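Aerobic respiration control sensor protein ArcB (Escherichia coli, PDB 2A0B) relays phosphoryl groups to the response regulator ArcA as a membrane-bound sensor histidine kinase, here represented by its histidine-containing phosphotransfer domain. Local coordinates at residues Ala10-Pro15 with Val73-Leu78. Numbering follows the deposited sequence. Where two conformers were deposited one is given.
Sequences ALLDIP and VGLRHL. With ZN (zinc ion), chain B.
The guanidinium of Arg76 lies over Asp13, whose CA sits beneath one face, 3.7 Å from the plane and offset toward the rim, while a water meets its edge in plane. That water accepts from Arg76 NH2 at 2.6 Å and from Ile14 N, and donates to Leu12 O, so it ties the arginine to the turn on which it rests. Arg76 NE reaches Leu12 O directly at 3.2 Å, from above the carbonyl plane and with a bent N-H...O angle of 136°. With CG anti to the backbone N (chi1 -178°), the side chain bends at chi2 and chi3 and runs across the turn at Leu12 and Asp13. The Asp13 carboxylate stands 25° from the guanidinium plane, yet Asp13 OD1 remains 4.0 Å from Arg76 NH2; attraction here would be purely electrostatic, since no N-H points at the oxygen. Asp13 instead N-caps helix 14-23, its OD1 weakly bonded to Met16 N. In this HPt domain, a four-helix bundle, the contact joins the turn between helices 7-11 and 14-23 to the link between helices 56-72 and 76-85. Helix 56-72 ends in a Schellman motif with Gly74, at positive phi, as its C-prime residue; Gly74 O receives Asp13 N at 2.8 Å. Leu12 CD2 meets Leu75 CD2 at 4.0 Å; Leu12 also leans on Trp118 of helix 93-122, and Leu75 on Phe36 of helix 26-52. At the other end, Leu11 CD2 rests 3.7 Å from His77 CB and also touches the imidazole, whose NE2 binds zinc at 2.1 Å alongside Glu103 and Glu107.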
ATOM      1  N   ALA A  10     -11.473  -1.556   7.256  1.00 33.02           N
ATOM      2  CA  ALA A  10     -10.567  -0.438   7.328  1.00 31.98           C
ATOM      3  C   ALA A  10      -9.379  -0.568   6.405  1.00 29.44           C
ATOM      4  O   ALA A  10      -8.945   0.422   5.817  1.00 32.41           O
ATOM      5  CB  ALA A  10     -10.108  -0.298   8.785  1.00 34.31           C
ATOM      6  N   LEU A  11      -8.810  -1.750   6.219  1.00 21.40           N
ATOM      7  CA  LEU A  11      -7.572  -1.901   5.520  1.00 19.19           C
ATOM      8  C   LEU A  11      -7.844  -2.291   3.989  1.00 16.18           C
ATOM      9  O   LEU A  11      -6.879  -2.103   3.323  1.00 19.78           O
ATOM     10  CB  LEU A  11      -6.691  -3.002   6.127  1.00 20.43           C
ATOM     11  CG  LEU A  11      -6.284  -2.719   7.646  1.00 21.09           C
ATOM     12  CD1 LEU A  11      -5.497  -3.898   8.131  1.00 23.64           C
ATOM     13  CD2 LEU A  11      -5.417  -1.459   7.609  1.00 23.11           C
ATOM     14  N   LEU A  12      -9.015  -2.850   3.834  1.00 17.62           N
ATOM     15  CA  LEU A  12      -9.143  -3.329   2.389  1.00 19.02           C
ATOM     16  C   LEU A  12     -10.241  -2.576   1.712  1.00 19.93           C
ATOM     17  O   LEU A  12     -11.178  -2.046   2.267  1.00 21.58           O
ATOM     18  CB  LEU A  12      -9.636  -4.793   2.460  1.00 19.82           C
ATOM     19  CG  LEU A  12      -8.744  -5.749   3.281  1.00 21.31           C
ATOM     20  CD1 LEU A  12      -9.384  -7.143   3.289  1.00 20.59           C
ATOM     21  CD2 LEU A  12      -7.329  -5.692   2.781  1.00 21.13           C
ATOM     22  N   ASP A  13     -10.209  -2.626   0.337  1.00 19.09           N
ATOM     23  CA  ASP A  13     -11.330  -2.075  -0.408  1.00 19.30           C
ATOM     24  C   ASP A  13     -12.316  -3.216  -0.720  1.00 20.90           C
ATOM     25  O   ASP A  13     -12.119  -3.909  -1.768  1.00 19.75           O
ATOM     26  CB  ASP A  13     -10.816  -1.456  -1.703  1.00 19.84           C
ATOM     27  CG  ASP A  13     -11.902  -0.744  -2.497  1.00 20.62           C
ATOM     28  OD1 ASP A  13     -13.093  -0.872  -2.281  1.00 23.40           O
ATOM     29  OD2 ASP A  13     -11.393   0.051  -3.339  1.00 27.41           O
ATOM     30  N   ILE A  14     -13.211  -3.523   0.167  1.00 19.58           N
ATOM     31  CA  ILE A  14     -14.111  -4.675   0.062  1.00 19.78           C
ATOM     32  C   ILE A  14     -15.028  -4.615  -1.152  1.00 20.80           C
ATOM     33  O   ILE A  14     -15.027  -5.647  -1.865  1.00 22.93           O
ATOM     34  CB  ILE A  14     -14.917  -4.935   1.347  0.50 22.10           C
ATOM     35  CG1 ILE A  14     -13.896  -5.019   2.489  0.50 22.58           C
ATOM     36  CG2 ILE A  14     -15.686  -6.250   1.190  0.50 21.88           C
ATOM     37  CD1 ILE A  14     -12.921  -6.151   2.369  0.50 22.43           C
ATOM     38  N   PRO A  15     -15.631  -3.516  -1.477  1.00 22.13           N
ATOM     39  CA  PRO A  15     -16.487  -3.436  -2.695  1.00 22.79           C
ATOM     40  C   PRO A  15     -15.643  -3.794  -3.925  1.00 24.33           C
ATOM     41  O   PRO A  15     -16.161  -4.568  -4.780  1.00 25.21           O
ATOM     42  CB  PRO A  15     -16.945  -2.002  -2.756  1.00 26.78           C
ATOM     43  CG  PRO A  15     -17.084  -1.675  -1.259  1.00 25.90           C
ATOM     44  CD  PRO A  15     -15.792  -2.252  -0.713  1.00 24.39           C
ATOM     45  N   VAL A  73      -4.289  -4.103  -5.845  1.00 20.92           N
ATOM     46  CA  VAL A  73      -4.688  -5.294  -5.117  1.00 20.94           C
ATOM     47  C   VAL A  73      -5.622  -5.023  -3.949  1.00 21.04           C
ATOM     48  O   VAL A  73      -5.919  -5.961  -3.173  1.00 23.75           O
ATOM     49  CB  VAL A  73      -3.461  -6.108  -4.684  1.00 23.80           C
ATOM     50  CG1 VAL A  73      -2.716  -6.666  -5.893  1.00 28.06           C
ATOM     51  CG2 VAL A  73      -2.474  -5.313  -3.806  1.00 25.40           C
ATOM     52  N   GLY A  74      -6.206  -3.851  -3.815  1.00 17.60           N
ATOM     53  CA  GLY A  74      -7.242  -3.573  -2.819  1.00 17.22           C
ATOM     54  C   GLY A  74      -6.683  -3.218  -1.386  1.00 15.15           C
ATOM     55  O   GLY A  74      -7.610  -3.340  -0.554  1.00 17.38           O
ATOM     56  N   LEU A  75      -5.467  -2.840  -1.431  1.00 17.50           N
ATOM     57  CA  LEU A  75      -4.934  -2.451  -0.009  1.00 17.14           C
ATOM     58  C   LEU A  75      -5.265  -0.945   0.159  1.00 15.13           C
ATOM     59  O   LEU A  75      -4.293  -0.208  -0.073  1.00 16.94           O
ATOM     60  CB  LEU A  75      -3.479  -2.832   0.051  1.00 16.51           C
ATOM     61  CG  LEU A  75      -3.187  -4.384   0.018  1.00 18.89           C
ATOM     62  CD1 LEU A  75      -1.756  -4.701  -0.265  1.00 20.10           C
ATOM     63  CD2 LEU A  75      -3.679  -4.975   1.338  1.00 20.97           C
ATOM     64  N   ARG A  76      -6.471  -0.659   0.537  1.00 17.28           N
ATOM     65  CA  ARG A  76      -6.986   0.715   0.593  1.00 19.00           C
ATOM     66  C   ARG A  76      -6.192   1.594   1.610  1.00 18.97           C
ATOM     67  O   ARG A  76      -5.845   2.694   1.252  1.00 19.34           O
ATOM     68  CB  ARG A  76      -8.438   0.624   1.009  1.00 24.42           C
ATOM     69  CG  ARG A  76      -9.267   1.890   1.121  1.00 32.89           C
ATOM     70  CD  ARG A  76     -10.253   1.728   2.270  1.00 36.97           C
ATOM     71  NE  ARG A  76     -11.520   1.089   2.089  1.00 43.09           N
ATOM     72  CZ  ARG A  76     -12.611   1.357   1.370  1.00 45.04           C
ATOM     73  NH1 ARG A  76     -12.720   2.377   0.521  1.00 46.57           N
ATOM     74  NH2 ARG A  76     -13.681   0.558   1.426  1.00 46.70           N
ATOM     75  N   HIS A  77      -5.840   0.982   2.756  1.00 19.28           N
ATOM     76  CA  HIS A  77      -5.107   1.900   3.704  1.00 20.87           C
ATOM     77  C   HIS A  77      -3.717   2.162   3.288  1.00 19.42           C
ATOM     78  O   HIS A  77      -3.151   3.302   3.436  1.00 18.42           O
ATOM     79  CB  HIS A  77      -5.160   1.172   5.068  1.00 18.97           C
ATOM     80  CG  HIS A  77      -4.314   1.895   6.118  1.00 21.45           C
ATOM     81  ND1 HIS A  77      -4.651   3.186   6.468  1.00 23.48           N
ATOM     82  CD2 HIS A  77      -3.214   1.504   6.736  1.00 22.83           C
ATOM     83  CE1 HIS A  77      -3.739   3.582   7.381  1.00 21.60           C
ATOM     84  NE2 HIS A  77      -2.893   2.610   7.509  1.00 17.69           N
ATOM     85  N   LEU A  78      -2.969   1.246   2.668  1.00 16.63           N
ATOM     86  CA  LEU A  78      -1.663   1.435   2.141  1.00 17.19           C
ATOM     87  C   LEU A  78      -1.734   2.440   0.957  1.00 17.67           C
ATOM     88  O   LEU A  78      -0.862   3.248   0.763  1.00 18.05           O
ATOM     89  CB  LEU A  78      -0.881   0.204   1.687  1.00 18.50           C
ATOM     90  CG  LEU A  78      -0.647  -0.869   2.785  1.00 18.89           C
ATOM     91  CD1 LEU A  78       0.203  -2.012   2.278  1.00 20.68           C
ATOM     92  CD2 LEU A  78       0.172  -0.183   3.922  1.00 22.20           C
TER
HETATM   93 ZN    ZN B 800      -1.390   2.435   8.939  1.00 24.08          ZN
HETATM   94  O   HOH W   1      -4.111  -1.654   3.279  1.00 21.27           O
HETATM   95  O   HOH W   2     -14.010  -1.722   2.599  1.00 30.92           O